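Local coordinates for protein putative oxidoreductase yhhX (Escherichia coli K-12, PDB 3F4L) that probably works as an NADP-dependent oxidoreductase of the Gfo/Idh/MocA family, with scyllo-inositol dehydrogenase activity as its likely role, at residues E211-Y216 against K220-T225; F187-H192 against V322-E327; S129-A134 against M180-S185; D196-R201 against D207-A212. All coordinates share one frame; numbering follows the deposited sequence.

Contact 1: E211-Y216 against K220-T225; sequences EAQLFY and KAIVKT
E211 and K224 pair across an antiparallel beta hairpin in the large mixed sheet of the C-terminal alpha/beta domain, its two strands running at 168° to each other. The E211 chain is extended, with CG anti to the backbone N (chi1 -178°), and lies beside K224, whose NZ reaches OE1 at 2.9 Å from above the carboxylate plane. The same OE1 also meets K220 of the second subunit, while K224 NZ has E148 of that subunit as a further partner. A lysine and a glutamate suit these buried places because each charge is matched within or across the dimer. With an alanine here instead of E211, both K224 and the K220 of the second subunit would probably lose a carboxylate mate at the interface. On the same face, I222 CG2 packs against E211 CG at 3.9 Å. Further along, the aliphatic part of K220 covers the F215 ring, CG standing 4.2 Å from its centroid in a CH-pi contact. Beneath these groups the backbone sets the register: A212 N bonds V223 O at 2.7 Å, and L214 N bonds A221 O at 2.8 Å. The other face, with A212, L214, A221 and V223, is small or apolar; A221 and V223 pack there on I183 of helix 171-187. At its margin Y216 CE1 brings the ring edge to 4.5 Å from A221 CB, while Y216 OH bonds G188 O.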
loop_
_atom_site.group_PDB
_atom_site.type_symbol
_atom_site.label_atom_id
_atom_site.label_comp_id
_atom_site.label_asym_id
_atom_site.label_seq_id
_atom_site.Cartn_x
_atom_site.Cartn_y
_atom_site.Cartn_z
ATOM N N GLU A 211 -3.153 8.398 2.649
ATOM C CA GLU A 211 -2.403 7.662 1.650
ATOM C C GLU A 211 -2.680 8.366 0.333
ATOM O O GLU A 211 -3.827 8.457 -0.104
ATOM C CB GLU A 211 -2.846 6.202 1.541
ATOM C CG GLU A 211 -2.014 5.436 0.506
ATOM C CD GLU A 211 -2.408 3.978 0.358
ATOM O OE1 GLU A 211 -2.762 3.340 1.377
ATOM O OE2 GLU A 211 -2.341 3.461 -0.782
ATOM N N ALA A 212 -1.631 8.901 -0.274
ATOM C CA ALA A 212 -1.763 9.578 -1.547
ATOM C C ALA A 212 -1.013 8.731 -2.556
ATOM O O ALA A 212 0.096 8.272 -2.291
ATOM C CB ALA A 212 -1.165 10.975 -1.478
ATOM N N GLN A 213 -1.638 8.508 -3.703
ATOM C CA GLN A 213 -1.034 7.716 -4.761
ATOM C C GLN A 213 -0.851 8.611 -5.968
ATOM O O GLN A 213 -1.822 9.123 -6.528
ATOM C CB GLN A 213 -1.930 6.530 -5.108
ATOM C CG GLN A 213 -2.181 5.619 -3.913
ATOM C CD GLN A 213 -2.884 4.326 -4.277
ATOM O OE1 GLN A 213 -3.028 3.437 -3.436
ATOM N NE2 GLN A 213 -3.327 4.212 -5.525
ATOM N N LEU A 214 0.404 8.819 -6.348
ATOM C CA LEU A 214 0.725 9.667 -7.485
ATOM C C LEU A 214 1.088 8.797 -8.673
ATOM O O LEU A 214 1.997 7.970 -8.590
ATOM C CB LEU A 214 1.891 10.596 -7.136
ATOM C CG LEU A 214 1.613 11.719 -6.124
ATOM C CD1 LEU A 214 1.208 11.134 -4.778
ATOM C CD2 LEU A 214 2.864 12.582 -5.970
ATOM N N PHE A 215 0.384 8.985 -9.785
ATOM C CA PHE A 215 0.649 8.185 -10.969
ATOM C C PHE A 215 1.452 8.918 -12.031
ATOM O O PHE A 215 1.137 10.044 -12.390
ATOM C CB PHE A 215 -0.671 7.698 -11.575
ATOM C CG PHE A 215 -1.514 6.899 -10.629
ATOM C CD1 PHE A 215 -2.139 7.513 -9.553
ATOM C CD2 PHE A 215 -1.685 5.530 -10.812
ATOM C CE1 PHE A 215 -2.930 6.790 -8.672
ATOM C CE2 PHE A 215 -2.471 4.791 -9.937
ATOM C CZ PHE A 215 -3.099 5.422 -8.861
ATOM N N TYR A 216 2.507 8.273 -12.516
ATOM C CA TYR A 216 3.338 8.837 -13.577
ATOM C C TYR A 216 3.371 7.757 -14.647
ATOM O O TYR A 216 4.220 6.866 -14.626
ATOM C CB TYR A 216 4.759 9.132 -13.082
ATOM C CG TYR A 216 4.834 10.106 -11.927
ATOM C CD1 TYR A 216 4.682 9.671 -10.603
ATOM C CD2 TYR A 216 5.089 11.460 -12.149
ATOM C CE1 TYR A 216 4.787 10.564 -9.532
ATOM C CE2 TYR A 216 5.201 12.358 -11.084
ATOM C CZ TYR A 216 5.050 11.899 -9.777
ATOM O OH TYR A 216 5.191 12.782 -8.718
ATOM N N LYS A 220 3.596 4.092 -10.153
ATOM C CA LYS A 220 2.773 4.548 -9.038
ATOM C C LYS A 220 3.635 4.745 -7.790
ATOM O O LYS A 220 4.366 3.839 -7.371
ATOM C CB LYS A 220 1.634 3.558 -8.724
ATOM C CG LYS A 220 0.674 4.074 -7.633
ATOM C CD LYS A 220 -0.495 3.142 -7.327
ATOM C CE LYS A 220 -0.084 1.938 -6.504
ATOM N NZ LYS A 220 -1.256 1.045 -6.226
ATOM N N ALA A 221 3.558 5.947 -7.223
ATOM C CA ALA A 221 4.297 6.298 -6.020
ATOM C C ALA A 221 3.280 6.505 -4.904
ATOM O O ALA A 221 2.370 7.336 -5.012
ATOM C CB ALA A 221 5.097 7.574 -6.239
ATOM N N ILE A 222 3.453 5.751 -3.828
ATOM C CA ILE A 222 2.560 5.807 -2.681
ATOM C C ILE A 222 3.190 6.513 -1.479
ATOM O O ILE A 222 4.316 6.215 -1.086
ATOM C CB ILE A 222 2.154 4.377 -2.279
ATOM C CG1 ILE A 222 1.298 3.762 -3.396
ATOM C CG2 ILE A 222 1.408 4.389 -0.957
ATOM C CD1 ILE A 222 0.945 2.295 -3.175
ATOM N N VAL A 223 2.461 7.465 -0.910
ATOM C CA VAL A 223 2.934 8.182 0.267
ATOM C C VAL A 223 1.849 8.023 1.320
ATOM O O VAL A 223 0.688 8.347 1.073
ATOM C CB VAL A 223 3.121 9.679 -0.007
ATOM C CG1 VAL A 223 3.422 10.383 1.274
ATOM C CG2 VAL A 223 4.243 9.900 -1.021
ATOM N N LYS A 224 2.210 7.528 2.495
ATOM C CA LYS A 224 1.198 7.350 3.514
ATOM C C LYS A 224 1.712 7.436 4.935
ATOM O O LYS A 224 2.884 7.171 5.212
ATOM C CB LYS A 224 0.475 6.018 3.298
ATOM C CG LYS A 224 1.393 4.813 3.265
ATOM C CD LYS A 224 0.670 3.562 2.774
ATOM C CE LYS A 224 -0.399 3.100 3.753
ATOM N NZ LYS A 224 -1.115 1.892 3.248
ATOM N N THR A 225 0.818 7.844 5.828
ATOM C CA THR A 225 1.142 7.948 7.243
ATOM C C THR A 225 -0.086 7.611 8.065
ATOM O O THR A 225 -1.223 7.791 7.630
ATOM C CB THR A 225 1.615 9.363 7.677
ATOM O OG1 THR A 225 0.489 10.145 8.088
ATOM C CG2 THR A 225 2.357 10.058 6.570
#

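Contact 2: F187-H192 against V322-E327; sequences FGRPDH and VLTNLE
T324 OG1 is held by two groups: it bonds S320 O one turn back in its own helix, and R189 NE approaches it at 2.9 Å. The second bond is doubtful in its details, since both atoms sit too close to neighbours in the model and the N-H points at the oxygen at only 133°. R189 runs extended from CG to NE and passes slantwise over T324, whose hydroxyl lies at the edge of the guanidinium, near its plane. On the other branch, T324 CG2 stands 3.9 Å from P190 CD at the corner of the proline ring. Threonine suits the place: its hydroxyl can return to S320 O and perhaps meet the arginine, while its methyl packs on the proline. The contact sets the connection from helix 171-187 to strand 192-198 against helix 319-331 in the C-terminal alpha/beta domain. G188 ends the first helix with a positive phi of 91°, where a side chain would press on the preceding carbonyl; glycine avoids this. P190 also packs on L214 and Y216 of the sheet. Beyond T324, R189 NH2 comes within 4.5 Å of L323 CB, and NE has a long, weak ion pair with the terminal carboxylate of K345. Replacing R189 by an alanine would probably leave T324 without the arginine chain that lies across it and cost the K345 carboxylate a distant positive neighbour.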
loop_
_atom_site.group_PDB
_atom_site.type_symbol
_atom_site.label_atom_id
_atom_site.label_comp_id
_atom_site.label_asym_id
_atom_site.label_seq_id
_atom_site.Cartn_x
_atom_site.Cartn_y
_atom_site.Cartn_z
ATOM N N PHE A 187 10.234 12.316 -9.487
ATOM C CA PHE A 187 9.438 12.075 -10.678
ATOM C C PHE A 187 8.693 13.251 -11.284
ATOM O O PHE A 187 8.213 13.154 -12.399
ATOM C CB PHE A 187 8.460 10.937 -10.377
ATOM C CG PHE A 187 9.125 9.703 -9.805
ATOM C CD1 PHE A 187 10.094 9.021 -10.528
ATOM C CD2 PHE A 187 8.783 9.233 -8.545
ATOM C CE1 PHE A 187 10.712 7.891 -10.008
ATOM C CE2 PHE A 187 9.394 8.100 -8.012
ATOM C CZ PHE A 187 10.361 7.427 -8.743
ATOM N N GLY A 188 8.584 14.355 -10.558
ATOM C CA GLY A 188 7.901 15.508 -11.114
ATOM C C GLY A 188 6.410 15.597 -10.842
ATOM O O GLY A 188 5.938 15.248 -9.760
ATOM N N ARG A 189 5.683 16.077 -11.847
ATOM C CA ARG A 189 4.235 16.277 -11.791
ATOM C C ARG A 189 3.476 15.023 -12.242
ATOM O O ARG A 189 3.602 14.585 -13.388
ATOM C CB ARG A 189 3.872 17.446 -12.709
ATOM C CG ARG A 189 2.979 18.532 -12.129
ATOM C CD ARG A 189 2.898 19.721 -13.114
ATOM N NE ARG A 189 2.623 21.005 -12.456
ATOM C CZ ARG A 189 2.571 22.185 -13.082
ATOM N NH1 ARG A 189 2.771 22.262 -14.393
ATOM N NH2 ARG A 189 2.327 23.296 -12.395
ATOM N N PRO A 190 2.661 14.437 -11.355
ATOM C CA PRO A 190 1.905 13.231 -11.716
ATOM C C PRO A 190 0.716 13.518 -12.629
ATOM O O PRO A 190 0.241 14.660 -12.707
ATOM C CB PRO A 190 1.449 12.700 -10.362
ATOM C CG PRO A 190 1.177 13.955 -9.607
ATOM C CD PRO A 190 2.385 14.831 -9.961
ATOM N N ASP A 191 0.243 12.469 -13.296
ATOM C CA ASP A 191 -0.909 12.550 -14.187
ATOM C C ASP A 191 -2.196 12.527 -13.363
ATOM O O ASP A 191 -3.141 13.270 -13.642
ATOM C CB ASP A 191 -0.950 11.352 -15.149
ATOM C CG ASP A 191 0.273 11.263 -16.034
ATOM O OD1 ASP A 191 0.736 12.321 -16.515
ATOM O OD2 ASP A 191 0.762 10.130 -16.256
ATOM N N HIS A 192 -2.223 11.645 -12.365
ATOM C CA HIS A 192 -3.387 11.470 -11.505
ATOM C C HIS A 192 -2.986 11.298 -10.043
ATOM O O HIS A 192 -1.850 10.931 -9.731
ATOM C CB HIS A 192 -4.156 10.208 -11.894
ATOM C CG HIS A 192 -4.292 10.001 -13.369
ATOM N ND1 HIS A 192 -5.175 10.721 -14.146
ATOM C CD2 HIS A 192 -3.665 9.140 -14.208
ATOM C CE1 HIS A 192 -5.088 10.309 -15.400
ATOM N NE2 HIS A 192 -4.180 9.351 -15.463
ATOM N N VAL A 322 7.005 23.019 -6.207
ATOM C CA VAL A 322 6.299 23.658 -5.109
ATOM C C VAL A 322 4.820 23.798 -5.445
ATOM O O VAL A 322 3.965 23.480 -4.630
ATOM C CB VAL A 322 6.898 25.051 -4.801
ATOM C CG1 VAL A 322 6.158 25.698 -3.651
ATOM C CG2 VAL A 322 8.366 24.906 -4.466
ATOM N N LEU A 323 4.519 24.260 -6.658
ATOM C CA LEU A 323 3.131 24.441 -7.070
ATOM C C LEU A 323 2.386 23.105 -7.169
ATOM O O LEU A 323 1.199 23.019 -6.842
ATOM C CB LEU A 323 3.076 25.174 -8.414
ATOM C CG LEU A 323 3.594 26.621 -8.395
ATOM C CD1 LEU A 323 3.558 27.218 -9.797
ATOM C CD2 LEU A 323 2.747 27.441 -7.448
ATOM N N THR A 324 3.079 22.065 -7.624
ATOM C CA THR A 324 2.441 20.761 -7.743
ATOM C C THR A 324 2.085 20.240 -6.343
ATOM O O THR A 324 1.013 19.672 -6.137
ATOM C CB THR A 324 3.357 19.749 -8.472
ATOM O OG1 THR A 324 3.550 20.164 -9.833
ATOM C CG2 THR A 324 2.737 18.371 -8.456
ATOM N N ASN A 325 2.975 20.456 -5.380
ATOM C CA ASN A 325 2.738 20.005 -4.005
ATOM C C ASN A 325 1.495 20.683 -3.414
ATOM O O ASN A 325 0.582 20.014 -2.916
ATOM C CB ASN A 325 3.973 20.312 -3.147
ATOM C CG ASN A 325 4.027 19.493 -1.877
ATOM O OD1 ASN A 325 5.077 18.941 -1.531
ATOM N ND2 ASN A 325 2.912 19.418 -1.165
ATOM N N LEU A 326 1.460 22.010 -3.469
ATOM C CA LEU A 326 0.327 22.768 -2.947
ATOM C C LEU A 326 -0.991 22.380 -3.612
ATOM O O LEU A 326 -2.024 22.269 -2.948
ATOM C CB LEU A 326 0.565 24.267 -3.136
ATOM C CG LEU A 326 1.453 24.988 -2.112
ATOM C CD1 LEU A 326 2.697 24.158 -1.801
ATOM C CD2 LEU A 326 1.837 26.361 -2.682
ATOM N N GLU A 327 -0.961 22.186 -4.926
ATOM C CA GLU A 327 -2.172 21.821 -5.657
ATOM C C GLU A 327 -2.682 20.444 -5.229
ATOM O O GLU A 327 -3.880 20.259 -4.997
ATOM C CB GLU A 327 -1.901 21.829 -7.162
ATOM C CG GLU A 327 -3.123 21.589 -8.009
ATOM C CD GLU A 327 -2.810 21.597 -9.491
ATOM O OE1 GLU A 327 -2.117 22.527 -9.953
ATOM O OE2 GLU A 327 -3.267 20.677 -10.200
#

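Contact 3: S129-A134 against M180-S185; sequences SCFLTA and MDQIIS
Q182 of helix 171-187 lays its side chain over one face of the F131 ring in helix 129-140, and each atom along it has its own place. CB starts over the far part of the ring, 3.5 Å from F131 CE1. CG then passes over the face, 4.1 Å from the centroid and only 15° off the ring normal, making a CH-pi contact. CD continues over the rim nearer the backbone of F131, 3.8 Å from F131 CG. At the end NE2 stops 3.2 Å from F131 CB, then gives its hydrogen bond to R125 O, just ahead of helix 129-140. The two side chains thus run antiparallel, the amide lying nearly flat on the ring with 19° between their planes. F131 meets Q182 in this way because its CG is anti to the backbone N (chi1 172°), which sends the ring toward helix 171-187. Its far corner, CZ, approaches S185 OG at 3.6 Å; that hydroxyl is turned back to its own helix, where it bonds Q182 O at 2.8 Å. F236 of strand 236-240 packs on both F131 and Q182, so the helix pair is also joined to the large mixed sheet. No hydrogen bond links the two segments. A glutamine fits here because its methylenes serve as an apolar surface for the phenyl ring while its buried amide nitrogen is satisfied by a carbonyl; the bond to R125 is likely to hold the amide at this angle and so keep it stacked.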
loop_
_atom_site.group_PDB
_atom_site.type_symbol
_atom_site.label_atom_id
_atom_site.label_comp_id
_atom_site.label_asym_id
_atom_site.label_seq_id
_atom_site.Cartn_x
_atom_site.Cartn_y
_atom_site.Cartn_z
ATOM N N SER A 129 18.696 10.728 5.131
ATOM C CA SER A 129 19.522 9.597 4.711
ATOM C C SER A 129 18.724 8.462 4.074
ATOM O O SER A 129 19.170 7.872 3.100
ATOM C CB SER A 129 20.330 9.043 5.893
ATOM O OG SER A 129 19.474 8.616 6.921
ATOM N N CYS A 130 17.563 8.149 4.637
ATOM C CA CYS A 130 16.710 7.088 4.102
ATOM C C CYS A 130 16.323 7.402 2.651
ATOM O O CYS A 130 16.476 6.572 1.747
ATOM C CB CYS A 130 15.454 6.946 4.970
ATOM S SG CYS A 130 14.719 8.521 5.517
ATOM N N PHE A 131 15.820 8.613 2.443
ATOM C CA PHE A 131 15.429 9.064 1.119
ATOM C C PHE A 131 16.608 9.046 0.143
ATOM O O PHE A 131 16.498 8.519 -0.975
ATOM C CB PHE A 131 14.850 10.479 1.205
ATOM C CG PHE A 131 14.594 11.099 -0.128
ATOM C CD1 PHE A 131 13.626 10.577 -0.976
ATOM C CD2 PHE A 131 15.353 12.183 -0.559
ATOM C CE1 PHE A 131 13.420 11.132 -2.244
ATOM C CE2 PHE A 131 15.154 12.742 -1.829
ATOM C CZ PHE A 131 14.190 12.215 -2.666
ATOM N N LEU A 132 17.740 9.612 0.555
ATOM C CA LEU A 132 18.904 9.647 -0.328
ATOM C C LEU A 132 19.375 8.255 -0.740
ATOM O O LEU A 132 19.877 8.073 -1.852
ATOM C CB LEU A 132 20.063 10.409 0.318
ATOM C CG LEU A 132 19.887 11.915 0.549
ATOM C CD1 LEU A 132 21.101 12.443 1.291
ATOM C CD2 LEU A 132 19.704 12.647 -0.775
ATOM N N THR A 133 19.225 7.276 0.148
ATOM C CA THR A 133 19.632 5.916 -0.183
ATOM C C THR A 133 18.682 5.370 -1.254
ATOM O O THR A 133 19.111 4.740 -2.205
ATOM C CB THR A 133 19.596 4.971 1.058
ATOM O OG1 THR A 133 20.340 5.553 2.139
ATOM C CG2 THR A 133 20.231 3.622 0.713
ATOM N N ALA A 134 17.386 5.618 -1.097
ATOM C CA ALA A 134 16.415 5.147 -2.075
ATOM C C ALA A 134 16.677 5.830 -3.427
ATOM O O ALA A 134 16.593 5.196 -4.483
ATOM C CB ALA A 134 15.007 5.447 -1.596
HETATM N N MSE A 180 5.482 13.926 0.077
HETATM C CA MSE A 180 5.109 14.094 -1.329
HETATM C C MSE A 180 6.178 14.892 -2.069
HETATM O O MSE A 180 6.423 14.661 -3.249
HETATM C CB MSE A 180 3.747 14.789 -1.476
HETATM C CG MSE A 180 2.551 13.925 -1.084
HETATM SE SE MSE A 180 0.950 14.474 -2.055
HETATM C CE MSE A 180 0.784 16.257 -1.328
ATOM N N ASP A 181 6.805 15.840 -1.377
ATOM C CA ASP A 181 7.871 16.638 -1.981
ATOM C C ASP A 181 9.016 15.729 -2.441
ATOM O O ASP A 181 9.600 15.943 -3.505
ATOM C CB ASP A 181 8.419 17.658 -0.986
ATOM C CG ASP A 181 9.648 18.370 -1.512
ATOM O OD1 ASP A 181 9.502 19.263 -2.381
ATOM O OD2 ASP A 181 10.762 18.023 -1.067
ATOM N N GLN A 182 9.337 14.715 -1.641
ATOM C CA GLN A 182 10.409 13.788 -2.011
ATOM C C GLN A 182 10.050 13.070 -3.313
ATOM O O GLN A 182 10.885 12.929 -4.204
ATOM C CB GLN A 182 10.622 12.748 -0.909
ATOM C CG GLN A 182 11.147 13.318 0.394
ATOM C CD GLN A 182 11.322 12.259 1.469
ATOM O OE1 GLN A 182 10.470 11.393 1.636
ATOM N NE2 GLN A 182 12.423 12.344 2.225
ATOM N N ILE A 183 8.804 12.609 -3.420
ATOM C CA ILE A 183 8.374 11.899 -4.625
ATOM C C ILE A 183 8.406 12.846 -5.820
ATOM O O ILE A 183 8.873 12.493 -6.907
ATOM C CB ILE A 183 6.937 11.309 -4.463
ATOM C CG1 ILE A 183 6.923 10.256 -3.356
ATOM C CG2 ILE A 183 6.469 10.696 -5.774
ATOM C CD1 ILE A 183 8.022 9.185 -3.504
ATOM N N ILE A 184 7.916 14.059 -5.613
ATOM C CA ILE A 184 7.900 15.047 -6.680
ATOM C C ILE A 184 9.323 15.391 -7.150
ATOM O O ILE A 184 9.561 15.549 -8.346
ATOM C CB ILE A 184 7.134 16.322 -6.213
ATOM C CG1 ILE A 184 5.637 15.998 -6.125
ATOM C CG2 ILE A 184 7.393 17.477 -7.148
ATOM C CD1 ILE A 184 4.823 17.000 -5.348
ATOM N N SER A 185 10.275 15.486 -6.221
ATOM C CA SER A 185 11.647 15.804 -6.605
ATOM C C SER A 185 12.249 14.692 -7.475
ATOM O O SER A 185 13.177 14.939 -8.235
ATOM C CB SER A 185 12.527 16.003 -5.366
ATOM O OG SER A 185 12.889 14.748 -4.800
#

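Contact 4: D196-R201 against D207-A212; sequences DIRSLR and DDTFEA
A beta hairpin of strands 192-198 and 209-216 opens here into a classic beta bulge, in which D208 and T209 both face R198. R198 O accepts from D208 N at 3.0 Å and weakly from T209 N, while R198 N bonds T209 O at 2.9 Å. Further along the strands regular antiparallel pairing returns, with E211 N bonding D196 O. On the other side of the bulge the chain leaves the sheet as a turn, gathered by the D208 carboxylate. Its CG lies between the backbone N and the carbonyl carbon (chi1 61°), which brings both oxygens over to the opposite chain. OD1 takes L200 N at 3.1 Å in an almost straight bond, and T209 OG1 at 2.6 Å from the other face of the carboxylate plane. OD2 receives R201 N at 3.1 Å on its syn lone pair and R201 NE at 3.0 Å from the anti side, the latter a salt bridge; R201 NH1 also bonds R157 O. An aspartate suits, being short enough to fold back on the turn yet able to accept several N-H groups. The L200 side chain crosses that of T209 at about a right angle, bringing CD1 close to OG1. On the same face as T209, R198 NH1 forms a salt bridge to D196 OD2 at 3.0 Å; the second subunit adds K220 to D196 and D218 O to R198 NE, so this face of the hairpin belongs to the dimer interface. Beside the turn S199 OG bonds N205 O, and a water donates to both S199 OG and D208 OD2, the latter at 2.7 Å.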
loop_
_atom_site.group_PDB
_atom_site.type_symbol
_atom_site.label_atom_id
_atom_site.label_comp_id
_atom_site.label_asym_id
_atom_site.label_seq_id
_atom_site.Cartn_x
_atom_site.Cartn_y
_atom_site.Cartn_z
ATOM N N ASP A 196 -6.914 9.093 0.056
ATOM C CA ASP A 196 -7.548 8.359 1.150
ATOM C C ASP A 196 -7.110 9.158 2.377
ATOM O O ASP A 196 -5.963 9.053 2.812
ATOM C CB ASP A 196 -7.021 6.924 1.267
ATOM C CG ASP A 196 -7.328 6.299 2.626
ATOM O OD1 ASP A 196 -8.435 6.546 3.161
ATOM O OD2 ASP A 196 -6.471 5.555 3.163
ATOM N N ILE A 197 -8.017 9.964 2.917
ATOM C CA ILE A 197 -7.716 10.807 4.067
ATOM C C ILE A 197 -8.747 10.560 5.172
ATOM O O ILE A 197 -9.933 10.851 5.001
ATOM C CB ILE A 197 -7.753 12.300 3.659
ATOM C CG1 ILE A 197 -6.820 12.536 2.463
ATOM C CG2 ILE A 197 -7.332 13.179 4.843
ATOM C CD1 ILE A 197 -6.934 13.932 1.842
ATOM N N ARG A 198 -8.287 10.037 6.307
ATOM C CA ARG A 198 -9.188 9.727 7.408
ATOM C C ARG A 198 -8.738 10.221 8.787
ATOM O O ARG A 198 -7.551 10.443 9.036
ATOM C CB ARG A 198 -9.416 8.211 7.471
ATOM C CG ARG A 198 -9.317 7.534 6.121
ATOM C CD ARG A 198 -10.107 6.229 6.040
ATOM N NE ARG A 198 -9.616 5.139 6.883
ATOM C CZ ARG A 198 -8.420 4.562 6.773
ATOM N NH1 ARG A 198 -7.555 4.971 5.857
ATOM N NH2 ARG A 198 -8.104 3.544 7.564
ATOM N N SER A 199 -9.718 10.389 9.672
ATOM C CA SER A 199 -9.493 10.820 11.049
ATOM C C SER A 199 -9.936 9.624 11.892
ATOM O O SER A 199 -11.132 9.405 12.091
ATOM C CB SER A 199 -10.352 12.048 11.361
ATOM O OG SER A 199 -10.147 12.466 12.696
ATOM N N LEU A 200 -8.969 8.848 12.372
ATOM C CA LEU A 200 -9.251 7.632 13.131
ATOM C C LEU A 200 -9.241 7.691 14.656
ATOM O O LEU A 200 -10.102 7.108 15.303
ATOM C CB LEU A 200 -8.270 6.537 12.702
ATOM C CG LEU A 200 -8.304 6.073 11.245
ATOM C CD1 LEU A 200 -7.137 5.116 11.002
ATOM C CD2 LEU A 200 -9.624 5.393 10.941
ATOM N N ARG A 201 -8.243 8.355 15.229
ATOM C CA ARG A 201 -8.120 8.426 16.678
ATOM C C ARG A 201 -9.217 9.215 17.383
ATOM O O ARG A 201 -9.753 8.768 18.400
ATOM C CB ARG A 201 -6.759 9.005 17.048
ATOM C CG ARG A 201 -5.590 8.129 16.645
ATOM C CD ARG A 201 -4.284 8.799 17.004
ATOM N NE ARG A 201 -4.164 10.095 16.350
ATOM C CZ ARG A 201 -3.187 10.965 16.586
ATOM N NH1 ARG A 201 -2.237 10.683 17.464
ATOM N NH2 ARG A 201 -3.158 12.119 15.930
ATOM N N ASP A 207 -7.747 15.154 9.903
ATOM C CA ASP A 207 -7.171 13.863 9.530
ATOM C C ASP A 207 -5.833 13.547 10.202
ATOM O O ASP A 207 -4.998 14.429 10.401
ATOM C CB ASP A 207 -6.981 13.801 8.018
ATOM C CG ASP A 207 -5.891 14.742 7.530
ATOM O OD1 ASP A 207 -6.135 15.970 7.474
ATOM O OD2 ASP A 207 -4.783 14.250 7.216
ATOM N N ASP A 208 -5.637 12.276 10.542
ATOM C CA ASP A 208 -4.395 11.815 11.163
ATOM C C ASP A 208 -3.902 10.582 10.422
ATOM O O ASP A 208 -2.961 9.913 10.848
ATOM C CB ASP A 208 -4.620 11.451 12.636
ATOM C CG ASP A 208 -5.635 10.332 12.817
ATOM O OD1 ASP A 208 -6.059 9.715 11.814
ATOM O OD2 ASP A 208 -6.007 10.066 13.979
ATOM N N THR A 209 -4.549 10.299 9.302
ATOM C CA THR A 209 -4.235 9.134 8.493
ATOM C C THR A 209 -4.433 9.482 7.023
ATOM O O THR A 209 -5.449 10.073 6.661
ATOM C CB THR A 209 -5.197 7.986 8.835
ATOM O OG1 THR A 209 -5.235 7.814 10.256
ATOM C CG2 THR A 209 -4.760 6.687 8.161
ATOM N N PHE A 210 -3.467 9.131 6.183
ATOM C CA PHE A 210 -3.608 9.406 4.768
ATOM C C PHE A 210 -2.732 8.535 3.898
ATOM O O PHE A 210 -1.724 7.992 4.345
ATOM C CB PHE A 210 -3.314 10.883 4.456
ATOM C CG PHE A 210 -1.858 11.260 4.542
ATOM C CD1 PHE A 210 -1.345 11.869 5.681
ATOM C CD2 PHE A 210 -1.000 11.012 3.478
ATOM C CE1 PHE A 210 -0.003 12.224 5.759
ATOM C CE2 PHE A 210 0.349 11.363 3.547
ATOM C CZ PHE A 210 0.848 11.969 4.685
ATOM N N GLU A 211 -3.153 8.398 2.649
ATOM C CA GLU A 211 -2.403 7.662 1.650
ATOM C C GLU A 211 -2.680 8.366 0.333
ATOM O O GLU A 211 -3.827 8.457 -0.104
ATOM C CB GLU A 211 -2.846 6.202 1.541
ATOM C CG GLU A 211 -2.014 5.436 0.506
ATOM C CD GLU A 211 -2.408 3.978 0.358
ATOM O OE1 GLU A 211 -2.762 3.340 1.377
ATOM O OE2 GLU A 211 -2.341 3.461 -0.782
ATOM N N ALA A 212 -1.631 8.901 -0.274
ATOM C CA ALA A 212 -1.763 9.578 -1.547
ATOM C C ALA A 212 -1.013 8.731 -2.556
ATOM O O ALA A 212 0.096 8.272 -2.291
ATOM C CB ALA A 212 -1.165 10.975 -1.478
HETATM O O HOH W 1 -7.952 11.718 14.875
#

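In the fold
From the N terminus, contact 3 comes first, closing a 45-residue loop between helix 129-140 and helix 171-187. The chain leaves the second helix directly into contact 2, whose far partner, helix 319-331, arrives 129 residues later. Within that long excursion lie contact 4 and then contact 1, two short hairpin loops in succession that share E211 and A212 on strand 209-216. Together they place strands 192-198, 209-216 and 219-225 side by side in the mixed sheet. T324 CG2 packs on I184 CD1, joining contact 2 to contact 3, while D191 N bonds F215 O, joining contact 2 to contact 1. Helix 319-331 also touches helix 102-115 of the Rossmann region, linking the two domains.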